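PDB 1U69: hypothetical protein from Pseudomonas aeruginosa, which is of unknown function but has a PhnB-like fold of the glyoxalase superfamily and is a potential drug-resistance protein. Local coordinates for residues Asn7-Trp12 / Met59-Leu64; Ala35-Pro40 / Val51-Phe56; His74-Ser79 / Trp109-Trp114; Gln81-Asp86 / Thr121-Ser126. All blocks are in the same frame, centred on the assembly; numbering follows the deposited sequence.

Interaction 1 of 4, residues Asn7-Trp12 / Met59-Leu64; sequences NTICLW and MGIPCL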
loop_
_atom_site.group_PDB
_atom_site.type_symbol
_atom_site.label_atom_id
_atom_site.label_comp_id
_atom_site.label_asym_id
_atom_site.label_seq_id
_atom_site.Cartn_x
_atom_site.Cartn_y
_atom_site.Cartn_z
ATOM N N ASN A 7 -3.543 12.332 1.261
ATOM C CA ASN A 7 -3.732 12.499 -0.180
ATOM C C ASN A 7 -4.905 11.626 -0.606
ATOM O O ASN A 7 -4.910 10.419 -0.380
ATOM C CB ASN A 7 -2.444 12.109 -0.931
ATOM C CG ASN A 7 -2.519 12.390 -2.429
ATOM O OD1 ASN A 7 -3.332 13.192 -2.868
ATOM N ND2 ASN A 7 -1.675 11.713 -3.223
ATOM N N THR A 8 -5.905 12.254 -1.203
ATOM C CA THR A 8 -7.159 11.596 -1.578
ATOM C C THR A 8 -7.380 11.753 -3.077
ATOM O O THR A 8 -7.161 12.828 -3.623
ATOM C CB THR A 8 -8.322 12.255 -0.798
ATOM O OG1 THR A 8 -8.091 12.129 0.619
ATOM C CG2 THR A 8 -9.652 11.557 -1.058
ATOM N N ILE A 9 -7.795 10.684 -3.744
ATOM C CA ILE A 9 -8.091 10.714 -5.177
ATOM C C ILE A 9 -9.476 11.333 -5.345
ATOM O O ILE A 9 -10.442 10.739 -4.896
ATOM C CB ILE A 9 -8.042 9.275 -5.764
ATOM C CG1 ILE A 9 -6.604 8.750 -5.888
ATOM C CG2 ILE A 9 -8.675 9.216 -7.178
ATOM C CD1 ILE A 9 -5.720 8.900 -4.703
ATOM N N CYS A 10 -9.571 12.499 -5.986
ATOM C CA CYS A 10 -10.842 13.208 -6.183
ATOM C C CYS A 10 -11.327 13.024 -7.616
ATOM O O CYS A 10 -10.624 13.366 -8.552
ATOM C CB CYS A 10 -10.672 14.696 -5.870
ATOM S SG CYS A 10 -12.203 15.636 -5.898
ATOM N N LEU A 11 -12.519 12.455 -7.771
ATOM C CA LEU A 11 -13.079 12.158 -9.080
ATOM C C LEU A 11 -14.351 12.966 -9.257
ATOM O O LEU A 11 -15.187 13.008 -8.356
ATOM C CB LEU A 11 -13.383 10.672 -9.192
ATOM C CG LEU A 11 -12.126 9.795 -9.155
ATOM C CD1 LEU A 11 -12.523 8.356 -8.931
ATOM C CD2 LEU A 11 -11.328 9.969 -10.435
ATOM N N TRP A 12 -14.479 13.593 -10.426
ATOM C CA TRP A 12 -15.575 14.511 -10.749
ATOM C C TRP A 12 -16.761 13.727 -11.293
ATOM O O TRP A 12 -16.600 12.873 -12.167
ATOM C CB TRP A 12 -15.089 15.518 -11.799
ATOM C CG TRP A 12 -15.911 16.755 -11.983
ATOM C CD1 TRP A 12 -17.118 16.856 -12.606
ATOM C CD2 TRP A 12 -15.553 18.074 -11.581
ATOM N NE1 TRP A 12 -17.538 18.163 -12.603
ATOM C CE2 TRP A 12 -16.597 18.935 -11.982
ATOM C CE3 TRP A 12 -14.456 18.624 -10.923
ATOM C CZ2 TRP A 12 -16.580 20.304 -11.731
ATOM C CZ3 TRP A 12 -14.438 19.991 -10.670
ATOM C CH2 TRP A 12 -15.496 20.811 -11.068
HETATM N N MSE A 59 -10.119 -0.597 -2.617
HETATM C CA MSE A 59 -8.939 -1.456 -2.610
HETATM C C MSE A 59 -7.670 -0.720 -2.143
HETATM O O MSE A 59 -6.621 -0.802 -2.788
HETATM C CB MSE A 59 -8.744 -2.064 -4.001
HETATM C CG MSE A 59 -9.843 -3.040 -4.376
HETATM SE SE MSE A 59 -9.809 -3.528 -6.246
HETATM C CE MSE A 59 -10.554 -1.879 -7.072
ATOM N N GLY A 60 -7.777 -0.036 -1.007
ATOM C CA GLY A 60 -6.625 0.599 -0.377
ATOM C C GLY A 60 -6.460 2.067 -0.702
ATOM O O GLY A 60 -5.619 2.743 -0.083
ATOM N N ILE A 61 -7.264 2.574 -1.646
ATOM C CA ILE A 61 -7.129 3.946 -2.128
ATOM C C ILE A 61 -8.245 4.829 -1.566
ATOM O O ILE A 61 -9.432 4.579 -1.833
ATOM C CB ILE A 61 -7.177 4.010 -3.686
ATOM C CG1 ILE A 61 -6.106 3.121 -4.318
ATOM C CG2 ILE A 61 -7.016 5.437 -4.161
ATOM C CD1 ILE A 61 -4.712 3.432 -3.920
ATOM N N PRO A 62 -7.886 5.869 -0.820
ATOM C CA PRO A 62 -8.881 6.826 -0.327
ATOM C C PRO A 62 -9.339 7.756 -1.449
ATOM O O PRO A 62 -8.491 8.336 -2.137
ATOM C CB PRO A 62 -8.115 7.607 0.753
ATOM C CG PRO A 62 -6.675 7.554 0.304
ATOM C CD PRO A 62 -6.523 6.213 -0.371
ATOM N N CYS A 63 -10.649 7.874 -1.631
ATOM C CA CYS A 63 -11.220 8.642 -2.726
ATOM C C CYS A 63 -12.290 9.592 -2.241
ATOM O O CYS A 63 -12.843 9.420 -1.154
ATOM C CB CYS A 63 -11.820 7.721 -3.780
ATOM S SG CYS A 63 -10.696 6.550 -4.545
ATOM N N LEU A 64 -12.547 10.608 -3.065
ATOM C CA LEU A 64 -13.624 11.567 -2.863
ATOM C C LEU A 64 -14.338 11.710 -4.206
ATOM O O LEU A 64 -13.688 11.966 -5.219
ATOM C CB LEU A 64 -13.041 12.920 -2.429
ATOM C CG LEU A 64 -14.015 13.991 -1.927
ATOM C CD1 LEU A 64 -14.507 13.624 -0.529
ATOM C CD2 LEU A 64 -13.348 15.366 -1.933
#
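Ile9 is held through both its backbone N and its O by the 59-64 segment: its N donates to Pro62 O at 2.9 Å, and its O accepts from Leu64 N at 2.8 Å. Leu11 N then reaches Leu64 O, also at 2.8 Å. Cys63 CA sits 3.1 Å from Ile9 O, a CA-H...O contact beside the stronger bond. This is the register of two parallel strands, Ile9 beside Cys63 and Cys10 beside Leu64, and it joins first strand to fourth in the βαβββ module of the glyoxalase superfamily. Side chains follow the alternation. On one face the Ile9 CD1 methyl meets Ile61 CG2 at 3.7 Å, the two chains crossing at a slant, while Cys63 SG lies 4.0 Å from Ile9 CB. On the other face Cys10 SG, turned anti to its own N (chi1 -174°), approaches Leu64 CD2, and Thr8 CG2 rests 3.9 Å from Leu64 CB. Farther out, Phe80 of strand 78-84 packs on Cys63. The opposite edge of 7-12 pairs antiparallel with a strand of the second subunit, where Asn7 ND2 bonds to Val58 O of that subunit.

Interaction 2 of 4, residues Ala35-Pro40 / Val51-Phe56; sequences AVHRAP and VLTVEF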
loop_
_atom_site.group_PDB
_atom_site.type_symbol
_atom_site.label_atom_id
_atom_site.label_comp_id
_atom_site.label_asym_id
_atom_site.label_seq_id
_atom_site.Cartn_x
_atom_site.Cartn_y
_atom_site.Cartn_z
ATOM N N ALA A 35 -18.507 8.299 3.981
ATOM C CA ALA A 35 -19.202 9.495 4.462
ATOM C C ALA A 35 -19.825 10.261 3.314
ATOM O O ALA A 35 -19.325 10.233 2.202
ATOM C CB ALA A 35 -18.255 10.389 5.207
ATOM N N VAL A 36 -20.940 10.930 3.597
ATOM C CA VAL A 36 -21.641 11.751 2.617
ATOM C C VAL A 36 -21.716 13.157 3.175
ATOM O O VAL A 36 -22.106 13.346 4.339
ATOM C CB VAL A 36 -23.035 11.183 2.352
ATOM C CG1 VAL A 36 -23.816 12.049 1.365
ATOM C CG2 VAL A 36 -22.905 9.756 1.844
ATOM N N HIS A 37 -21.302 14.130 2.361
ATOM C CA HIS A 37 -21.202 15.524 2.781
ATOM C C HIS A 37 -22.123 16.357 1.921
ATOM O O HIS A 37 -21.979 16.408 0.700
ATOM C CB HIS A 37 -19.778 16.038 2.638
ATOM C CG HIS A 37 -18.790 15.290 3.475
ATOM N ND1 HIS A 37 -18.883 15.234 4.848
ATOM C CD2 HIS A 37 -17.708 14.550 3.138
ATOM C CE1 HIS A 37 -17.898 14.495 5.324
ATOM N NE2 HIS A 37 -17.169 14.068 4.307
ATOM N N ARG A 38 -23.065 17.034 2.559
ATOM C CA ARG A 38 -24.042 17.806 1.821
ATOM C C ARG A 38 -23.590 19.249 1.667
ATOM O O ARG A 38 -22.800 19.747 2.464
ATOM C CB ARG A 38 -25.424 17.686 2.475
ATOM C CG ARG A 38 -26.061 16.351 2.104
ATOM C CD ARG A 38 -27.226 15.906 2.943
ATOM N NE ARG A 38 -27.538 14.504 2.653
ATOM C CZ ARG A 38 -28.163 14.061 1.555
ATOM N NH1 ARG A 38 -28.585 14.897 0.610
ATOM N NH2 ARG A 38 -28.383 12.760 1.403
ATOM N N ALA A 39 -24.059 19.895 0.599
ATOM C CA ALA A 39 -23.660 21.258 0.264
ATOM C C ALA A 39 -24.250 22.214 1.295
ATOM O O ALA A 39 -25.457 22.180 1.531
ATOM C CB ALA A 39 -24.150 21.616 -1.108
ATOM N N PRO A 40 -23.420 23.044 1.929
ATOM C CA PRO A 40 -23.940 23.981 2.935
ATOM C C PRO A 40 -24.637 25.186 2.321
ATOM O O PRO A 40 -25.335 25.892 3.041
ATOM C CB PRO A 40 -22.694 24.395 3.731
ATOM C CG PRO A 40 -21.530 24.103 2.865
ATOM C CD PRO A 40 -21.954 23.115 1.807
ATOM N N VAL A 51 -26.068 16.321 -2.254
ATOM C CA VAL A 51 -24.783 15.665 -2.014
ATOM C C VAL A 51 -23.683 16.453 -2.739
ATOM O O VAL A 51 -23.752 16.668 -3.956
ATOM C CB VAL A 51 -24.787 14.196 -2.492
ATOM C CG1 VAL A 51 -23.374 13.580 -2.388
ATOM C CG2 VAL A 51 -25.802 13.363 -1.704
ATOM N N LEU A 52 -22.698 16.920 -1.980
ATOM C CA LEU A 52 -21.582 17.672 -2.547
ATOM C C LEU A 52 -20.379 16.751 -2.764
ATOM O O LEU A 52 -19.837 16.680 -3.872
ATOM C CB LEU A 52 -21.214 18.853 -1.645
ATOM C CG LEU A 52 -20.028 19.719 -2.061
ATOM C CD1 LEU A 52 -20.294 20.346 -3.405
ATOM C CD2 LEU A 52 -19.747 20.783 -1.018
ATOM N N THR A 53 -19.951 16.061 -1.710
ATOM C CA THR A 53 -18.914 15.034 -1.847
ATOM C C THR A 53 -19.280 13.748 -1.129
ATOM O O THR A 53 -20.093 13.727 -0.200
ATOM C CB THR A 53 -17.543 15.493 -1.324
ATOM O OG1 THR A 53 -17.624 15.819 0.077
ATOM C CG2 THR A 53 -17.047 16.744 -2.033
ATOM N N VAL A 54 -18.611 12.681 -1.544
ATOM C CA VAL A 54 -18.749 11.370 -0.919
ATOM C C VAL A 54 -17.345 10.807 -0.715
ATOM O O VAL A 54 -16.582 10.676 -1.676
ATOM C CB VAL A 54 -19.540 10.403 -1.812
ATOM C CG1 VAL A 54 -19.664 9.056 -1.128
ATOM C CG2 VAL A 54 -20.930 10.973 -2.184
ATOM N N GLU A 55 -17.000 10.502 0.528
ATOM C CA GLU A 55 -15.744 9.816 0.818
ATOM C C GLU A 55 -15.958 8.329 0.624
ATOM O O GLU A 55 -16.945 7.775 1.083
ATOM C CB GLU A 55 -15.265 10.098 2.241
ATOM C CG GLU A 55 -14.969 11.555 2.565
ATOM C CD GLU A 55 -14.565 11.731 4.021
ATOM O OE1 GLU A 55 -13.702 10.965 4.501
ATOM O OE2 GLU A 55 -15.123 12.598 4.696
ATOM N N PHE A 56 -15.040 7.678 -0.082
ATOM C CA PHE A 56 -15.090 6.233 -0.249
ATOM C C PHE A 56 -13.694 5.669 -0.400
ATOM O O PHE A 56 -12.749 6.426 -0.545
ATOM C CB PHE A 56 -16.014 5.829 -1.411
ATOM C CG PHE A 56 -15.530 6.232 -2.803
ATOM C CD1 PHE A 56 -14.863 5.324 -3.617
ATOM C CD2 PHE A 56 -15.814 7.494 -3.320
ATOM C CE1 PHE A 56 -14.454 5.690 -4.905
ATOM C CE2 PHE A 56 -15.435 7.832 -4.611
ATOM C CZ PHE A 56 -14.755 6.932 -5.388
#
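The His37 ring and the Glu55 carboxylate lie nearly coplanar, their planes 23° apart, and meet edge on. NE2 of His37 donates to OE2 of Glu55 at 2.5 Å, nearly straight (172°); the oxygen lies in the ring plane and uses its anti lone pair. Glu55, extended beyond CG, brings OE2 to this edge and also past Ala35 CB, 3.9 Å away. Along the same ring edge Thr53 OG1 comes to 3.3 Å from His37 CD2. On the other face of the sheet Val36 and Val51 cross at about a right angle, CG1 of Val36 against CG2 of Val51 at 3.9 Å. That same Val51 methyl lies over one face of the Arg38 guanidinium, whose NH1 also bonds to Gly49 O. Beneath the side chains the antiparallel strands 31-38 and 51-58 are interrupted by a classic beta bulge: Leu52 and Thr53 both face His37, and His37 O accepts from Leu52 N at 2.8 Å and from Thr53 N at 3.2 Å. Ala39 CB packs on Leu52 CB just past it. The exact length of the imidazole-carboxylate bond is doubtful, but its in-plane, nearly straight geometry would fix the rotation of the His37 ring, and the neighbouring carboxylate would tend to favour a protonated imidazole.

Interaction 3 of 4, residues His74-Ser79 / Trp109-Trp114; sequences HSEAFS and WCRDKW
The charged contact joins Glu76 to Arg111. OE2 of Glu76 accepts from NH1 of Arg111 at 3.2 Å, a salt bridge whose bend at the hydrogen (138°) makes it less than ideal. The oxygen sits at the edge of the guanidinium, close to its plane, yet carboxylate and guanidinium stand almost perpendicular, 86° apart, so one oxygen does the work instead of a paired grip. Glu76 bends at chi2 (90°), and Arg111 folds at chi2 and chi3 to bring its end across.

Trp109 supplies the van der Waals contact. The CZ3/CH2 corner of its ring meets both partners obliquely, CZ3 3.6 Å from Glu76 CG and CH2 3.5 Å from Ser79 OG; that hydroxyl is bonded to Gln119. The Phe78 ring stacks on Phe78 of the second subunit. Both segments belong to the second βαβββ module, whose sheet places 78-84 and 109-111 on either side of 117-122. The side chains therefore meet across an intervening strand, and Ser117 of that strand touches Glu76, Ser79 and Arg111.

Water and backbone polar groups finish the far end. His74 N donates to a water at 3.0 Å, which in turn donates to Trp114 O at 3.1 Å. Trp114 O also lies 3.5 Å from His74 CD2, near the ring plane, while His74 NE2 is hydrogen-bonded to Trp12 O. An Asx turn shapes the loop here: Asp112 OD1, which also accepts from Ile116 N, takes Trp114 N at 2.9 Å.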
loop_
_atom_site.group_PDB
_atom_site.type_symbol
_atom_site.label_atom_id
_atom_site.label_comp_id
_atom_site.label_asym_id
_atom_site.label_seq_id
_atom_site.Cartn_x
_atom_site.Cartn_y
_atom_site.Cartn_z
ATOM N N HIS A 74 -14.041 12.942 -18.015
ATOM C CA HIS A 74 -12.918 12.015 -17.783
ATOM C C HIS A 74 -12.250 11.587 -19.093
ATOM O O HIS A 74 -12.841 11.633 -20.167
ATOM C CB HIS A 74 -13.380 10.761 -17.001
ATOM C CG HIS A 74 -13.740 11.062 -15.584
ATOM N ND1 HIS A 74 -12.798 11.380 -14.633
ATOM C CD2 HIS A 74 -14.943 11.180 -14.972
ATOM C CE1 HIS A 74 -13.405 11.673 -13.496
ATOM N NE2 HIS A 74 -14.703 11.565 -13.676
ATOM N N SER A 75 -10.998 11.166 -18.983
ATOM C CA SER A 75 -10.309 10.483 -20.072
ATOM C C SER A 75 -9.231 9.555 -19.556
ATOM O O SER A 75 -8.967 9.518 -18.357
ATOM C CB SER A 75 -9.695 11.482 -21.046
ATOM O OG SER A 75 -8.432 11.951 -20.594
ATOM N N GLU A 76 -8.592 8.850 -20.482
ATOM C CA GLU A 76 -7.595 7.835 -20.163
ATOM C C GLU A 76 -6.325 8.420 -19.561
ATOM O O GLU A 76 -5.438 7.672 -19.183
ATOM C CB GLU A 76 -7.200 7.054 -21.414
ATOM C CG GLU A 76 -8.255 6.040 -21.841
ATOM C CD GLU A 76 -9.287 6.588 -22.794
ATOM O OE1 GLU A 76 -9.425 7.825 -22.948
ATOM O OE2 GLU A 76 -10.018 5.736 -23.389
ATOM N N ALA A 77 -6.228 9.743 -19.505
ATOM C CA ALA A 77 -5.128 10.396 -18.795
ATOM C C ALA A 77 -5.031 9.889 -17.353
ATOM O O ALA A 77 -3.932 9.785 -16.798
ATOM C CB ALA A 77 -5.287 11.914 -18.835
ATOM N N PHE A 78 -6.178 9.549 -16.765
ATOM C CA PHE A 78 -6.224 8.891 -15.453
ATOM C C PHE A 78 -6.906 7.549 -15.574
ATOM O O PHE A 78 -7.928 7.428 -16.264
ATOM C CB PHE A 78 -6.994 9.730 -14.437
ATOM C CG PHE A 78 -7.412 8.953 -13.223
ATOM C CD1 PHE A 78 -6.545 8.761 -12.180
ATOM C CD2 PHE A 78 -8.674 8.384 -13.137
ATOM C CE1 PHE A 78 -6.939 8.024 -11.060
ATOM C CE2 PHE A 78 -9.051 7.637 -12.055
ATOM C CZ PHE A 78 -8.194 7.457 -11.012
ATOM N N SER A 79 -6.376 6.551 -14.870
ATOM C CA SER A 79 -7.069 5.284 -14.708
ATOM C C SER A 79 -6.666 4.602 -13.396
ATOM O O SER A 79 -5.593 4.854 -12.852
ATOM C CB SER A 79 -6.785 4.326 -15.878
ATOM O OG SER A 79 -5.396 4.090 -16.026
ATOM N N TRP A 109 -8.055 -2.340 -20.546
ATOM C CA TRP A 109 -8.749 -1.086 -20.286
ATOM C C TRP A 109 -10.243 -1.198 -20.566
ATOM O O TRP A 109 -10.669 -1.798 -21.562
ATOM C CB TRP A 109 -8.174 0.027 -21.155
ATOM C CG TRP A 109 -6.738 0.425 -20.846
ATOM C CD1 TRP A 109 -5.608 -0.330 -20.991
ATOM C CD2 TRP A 109 -6.303 1.707 -20.384
ATOM N NE1 TRP A 109 -4.496 0.401 -20.635
ATOM C CE2 TRP A 109 -4.898 1.658 -20.256
ATOM C CE3 TRP A 109 -6.968 2.900 -20.051
ATOM C CZ2 TRP A 109 -4.147 2.756 -19.811
ATOM C CZ3 TRP A 109 -6.216 3.994 -19.615
ATOM C CH2 TRP A 109 -4.824 3.903 -19.503
ATOM N N CYS A 110 -11.027 -0.567 -19.704
ATOM C CA CYS A 110 -12.453 -0.393 -19.887
ATOM C C CYS A 110 -12.872 0.909 -19.195
ATOM O O CYS A 110 -12.029 1.643 -18.646
ATOM C CB CYS A 110 -13.200 -1.610 -19.338
ATOM S SG CYS A 110 -12.934 -1.906 -17.577
ATOM N N ARG A 111 -14.149 1.240 -19.289
ATOM C CA ARG A 111 -14.673 2.496 -18.791
ATOM C C ARG A 111 -15.975 2.254 -18.059
ATOM O O ARG A 111 -16.804 1.464 -18.508
ATOM C CB ARG A 111 -14.900 3.458 -19.957
ATOM C CG ARG A 111 -13.643 3.788 -20.698
ATOM C CD ARG A 111 -13.550 5.219 -21.167
ATOM N NE ARG A 111 -14.571 5.486 -22.160
ATOM C CZ ARG A 111 -14.357 5.639 -23.461
ATOM N NH1 ARG A 111 -13.120 5.580 -23.972
ATOM N NH2 ARG A 111 -15.394 5.855 -24.255
ATOM N N ASP A 112 -16.167 2.939 -16.937
ATOM C CA ASP A 112 -17.415 2.789 -16.191
ATOM C C ASP A 112 -18.502 3.749 -16.691
ATOM O O ASP A 112 -18.299 4.546 -17.611
ATOM C CB ASP A 112 -17.206 2.848 -14.665
ATOM C CG ASP A 112 -16.817 4.218 -14.132
ATOM O OD1 ASP A 112 -17.114 5.249 -14.775
ATOM O OD2 ASP A 112 -16.255 4.324 -12.995
ATOM N N LYS A 113 -19.667 3.633 -16.063
ATOM C CA LYS A 113 -20.854 4.394 -16.416
ATOM C C LYS A 113 -20.626 5.896 -16.407
ATOM O O LYS A 113 -21.291 6.615 -17.150
ATOM C CB LYS A 113 -21.961 4.045 -15.410
ATOM C CG LYS A 113 -23.267 4.779 -15.595
ATOM C CD LYS A 113 -24.370 4.146 -14.766
ATOM C CE LYS A 113 -25.701 4.827 -15.011
ATOM N NZ LYS A 113 -26.703 4.440 -13.998
ATOM N N TRP A 114 -19.690 6.361 -15.571
ATOM C CA TRP A 114 -19.436 7.788 -15.344
ATOM C C TRP A 114 -18.218 8.249 -16.136
ATOM O O TRP A 114 -17.794 9.397 -16.032
ATOM C CB TRP A 114 -19.307 8.044 -13.826
ATOM C CG TRP A 114 -20.523 7.502 -13.142
ATOM C CD1 TRP A 114 -21.739 8.115 -13.040
ATOM C CD2 TRP A 114 -20.693 6.193 -12.588
ATOM N NE1 TRP A 114 -22.644 7.282 -12.423
ATOM C CE2 TRP A 114 -22.027 6.097 -12.128
ATOM C CE3 TRP A 114 -19.846 5.097 -12.403
ATOM C CZ2 TRP A 114 -22.524 4.957 -11.515
ATOM C CZ3 TRP A 114 -20.340 3.970 -11.801
ATOM C CH2 TRP A 114 -21.672 3.901 -11.366
HETATM O O HOH W 1 -16.795 11.730 -17.854
#

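Interaction 4 of 4, residues Gln81-Asp86 / Thr121-Ser126; sequences QVATDD and TPRVLS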
loop_
_atom_site.group_PDB
_atom_site.type_symbol
_atom_site.label_atom_id
_atom_site.label_comp_id
_atom_site.label_asym_id
_atom_site.label_seq_id
_atom_site.Cartn_x
_atom_site.Cartn_y
_atom_site.Cartn_z
ATOM N N GLN A 81 -5.586 1.028 -12.072
ATOM C CA GLN A 81 -5.135 -0.278 -12.529
ATOM C C GLN A 81 -5.279 -1.291 -11.397
ATOM O O GLN A 81 -4.646 -1.198 -10.373
ATOM C CB GLN A 81 -3.692 -0.239 -13.021
ATOM C CG GLN A 81 -3.229 -1.565 -13.586
ATOM C CD GLN A 81 -1.830 -1.498 -14.145
ATOM O OE1 GLN A 81 -1.630 -1.153 -15.321
ATOM N NE2 GLN A 81 -0.866 -1.837 -13.335
ATOM N N VAL A 82 -6.158 -2.266 -11.612
ATOM C CA VAL A 82 -6.525 -3.249 -10.614
ATOM C C VAL A 82 -5.833 -4.553 -10.966
ATOM O O VAL A 82 -6.003 -5.079 -12.060
ATOM C CB VAL A 82 -8.059 -3.470 -10.580
ATOM C CG1 VAL A 82 -8.411 -4.553 -9.570
ATOM C CG2 VAL A 82 -8.795 -2.156 -10.275
ATOM N N ALA A 83 -5.033 -5.047 -10.037
ATOM C CA ALA A 83 -4.266 -6.273 -10.229
ATOM C C ALA A 83 -5.143 -7.466 -9.894
ATOM O O ALA A 83 -5.731 -7.512 -8.821
ATOM C CB ALA A 83 -3.049 -6.266 -9.355
ATOM N N THR A 84 -5.237 -8.433 -10.806
ATOM C CA THR A 84 -6.062 -9.629 -10.532
ATOM C C THR A 84 -5.194 -10.893 -10.475
ATOM O O THR A 84 -4.161 -10.997 -11.133
ATOM C CB THR A 84 -7.210 -9.779 -11.553
ATOM O OG1 THR A 84 -6.702 -9.752 -12.894
ATOM C CG2 THR A 84 -8.155 -8.596 -11.494
ATOM N N ASP A 85 -5.603 -11.878 -9.672
ATOM C CA ASP A 85 -4.789 -13.087 -9.512
ATOM C C ASP A 85 -5.237 -14.279 -10.360
ATOM O O ASP A 85 -4.486 -15.237 -10.489
ATOM C CB ASP A 85 -4.751 -13.535 -8.052
ATOM C CG ASP A 85 -3.577 -12.958 -7.288
ATOM O OD1 ASP A 85 -2.645 -12.374 -7.907
ATOM O OD2 ASP A 85 -3.519 -13.061 -6.048
ATOM N N ASP A 86 -6.440 -14.226 -10.920
ATOM C CA ASP A 86 -6.899 -15.302 -11.801
ATOM C C ASP A 86 -7.952 -14.843 -12.808
ATOM O O ASP A 86 -8.384 -13.689 -12.786
ATOM C CB ASP A 86 -7.405 -16.497 -10.970
ATOM C CG ASP A 86 -8.545 -16.145 -10.021
ATOM O OD1 ASP A 86 -9.336 -15.214 -10.270
ATOM O OD2 ASP A 86 -8.749 -16.796 -8.980
ATOM N N THR A 121 -6.084 -5.827 -14.843
ATOM C CA THR A 121 -4.760 -6.241 -15.306
ATOM C C THR A 121 -4.231 -7.409 -14.482
ATOM O O THR A 121 -3.769 -7.227 -13.363
ATOM C CB THR A 121 -3.783 -5.056 -15.187
ATOM O OG1 THR A 121 -4.306 -3.927 -15.894
ATOM C CG2 THR A 121 -2.441 -5.355 -15.858
ATOM N N PRO A 122 -4.292 -8.618 -15.022
ATOM C CA PRO A 122 -3.740 -9.770 -14.303
ATOM C C PRO A 122 -2.282 -9.545 -13.893
ATOM O O PRO A 122 -1.505 -9.029 -14.688
ATOM C CB PRO A 122 -3.869 -10.893 -15.331
ATOM C CG PRO A 122 -5.023 -10.492 -16.149
ATOM C CD PRO A 122 -4.906 -9.003 -16.302
ATOM N N ARG A 123 -1.914 -9.893 -12.657
ATOM C CA ARG A 123 -0.522 -9.753 -12.236
ATOM C C ARG A 123 0.424 -10.514 -13.187
ATOM O O ARG A 123 1.561 -10.103 -13.394
ATOM C CB ARG A 123 -0.331 -10.252 -10.799
ATOM C CG ARG A 123 -0.797 -9.267 -9.746
ATOM C CD ARG A 123 -0.066 -9.389 -8.384
ATOM N NE ARG A 123 -0.572 -8.433 -7.388
ATOM C CZ ARG A 123 -1.737 -8.554 -6.769
ATOM N NH1 ARG A 123 -2.533 -9.581 -7.036
ATOM N NH2 ARG A 123 -2.127 -7.645 -5.892
ATOM N N VAL A 124 -0.066 -11.614 -13.745
ATOM C CA VAL A 124 0.679 -12.410 -14.736
ATOM C C VAL A 124 1.144 -11.543 -15.924
ATOM O O VAL A 124 2.280 -11.670 -16.405
ATOM C CB VAL A 124 -0.189 -13.614 -15.240
ATOM C CG1 VAL A 124 0.424 -14.273 -16.490
ATOM C CG2 VAL A 124 -0.379 -14.638 -14.140
ATOM N N LEU A 125 0.269 -10.652 -16.385
ATOM C CA LEU A 125 0.574 -9.758 -17.497
ATOM C C LEU A 125 1.607 -8.702 -17.122
ATOM O O LEU A 125 2.566 -8.473 -17.854
ATOM C CB LEU A 125 -0.711 -9.083 -17.993
ATOM C CG LEU A 125 -0.583 -8.080 -19.138
ATOM C CD1 LEU A 125 0.111 -8.719 -20.338
ATOM C CD2 LEU A 125 -1.958 -7.555 -19.496
ATOM N N SER A 126 1.408 -8.039 -15.981
ATOM C CA SER A 126 2.330 -6.990 -15.544
ATOM C C SER A 126 3.762 -7.502 -15.375
ATOM O O SER A 126 4.725 -6.841 -15.763
ATOM C CB SER A 126 1.848 -6.392 -14.228
ATOM O OG SER A 126 0.642 -5.705 -14.450
HETATM O O HOH W 2 -2.761 -13.076 -12.810
#
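Arg123 leaves its backbone with CG anti to the carbonyl carbon (chi1 -78°) and runs extended from CG to NE, which carries its guanidinium back over Ala83 and on to Asp85. Ala83 CB lies over the centre of one guanidinium face, 3.7 Å from CZ. At the edge, NH1 of Arg123 donates to OD1 of Asp85 at 2.9 Å in a salt bridge; the nitrogen approaches from above the carboxylate plane, and the two planes stand 53° apart. Each partner has a further charged contact in the third subunit, Asp85 OD2 with Arg57 and Arg123 NH2 with Asp30 of that subunit, so the pair is part of a network across that interface.

The main chains beneath are parallel. Thr121 N bonds to Val82 O at 2.9 Å, and Thr84 N to Thr121 O at 3.2 Å. Arg123 N continues the pattern to Thr84 O, also at 2.9 Å, and a water takes the next N-H, Val124 N, while donating to that same carbonyl. Thr84 OG1 rests 3.3 Å from Pro122 CA and is hydrogen-bonded to Thr90 OG1. Gln81 CG packs on Thr121 OG1 at the other end.

Here strand 117-122 passes directly into helix 123-129, with Pro122 at the N-cap position. The pairing joins first strand to last in the second βαβββ module of the glyoxalase fold.

Interactions 1 and 2 belong to one four-stranded sheet, with interaction 2 nested inside the chain loop that interaction 1 closes; their centres are 13 Å apart, and Cys63 N probably bonds to Phe56 O at 2.8 Å between them. Interactions 3 and 4 share strand 78-84 in the second sheet, centres 18 Å apart. One meeting of the two sheets is where interaction 1 touches interaction 3: Trp12 O lies 2.8 Å from His74 NE2, and Leu11 packs on Phe78. Met59 on Val82 ties interaction 1 to interaction 4. Interactions 2 and 4 sit on opposite sides of the chain's centre, about 32 Å apart between centres. All four also touch the second subunit.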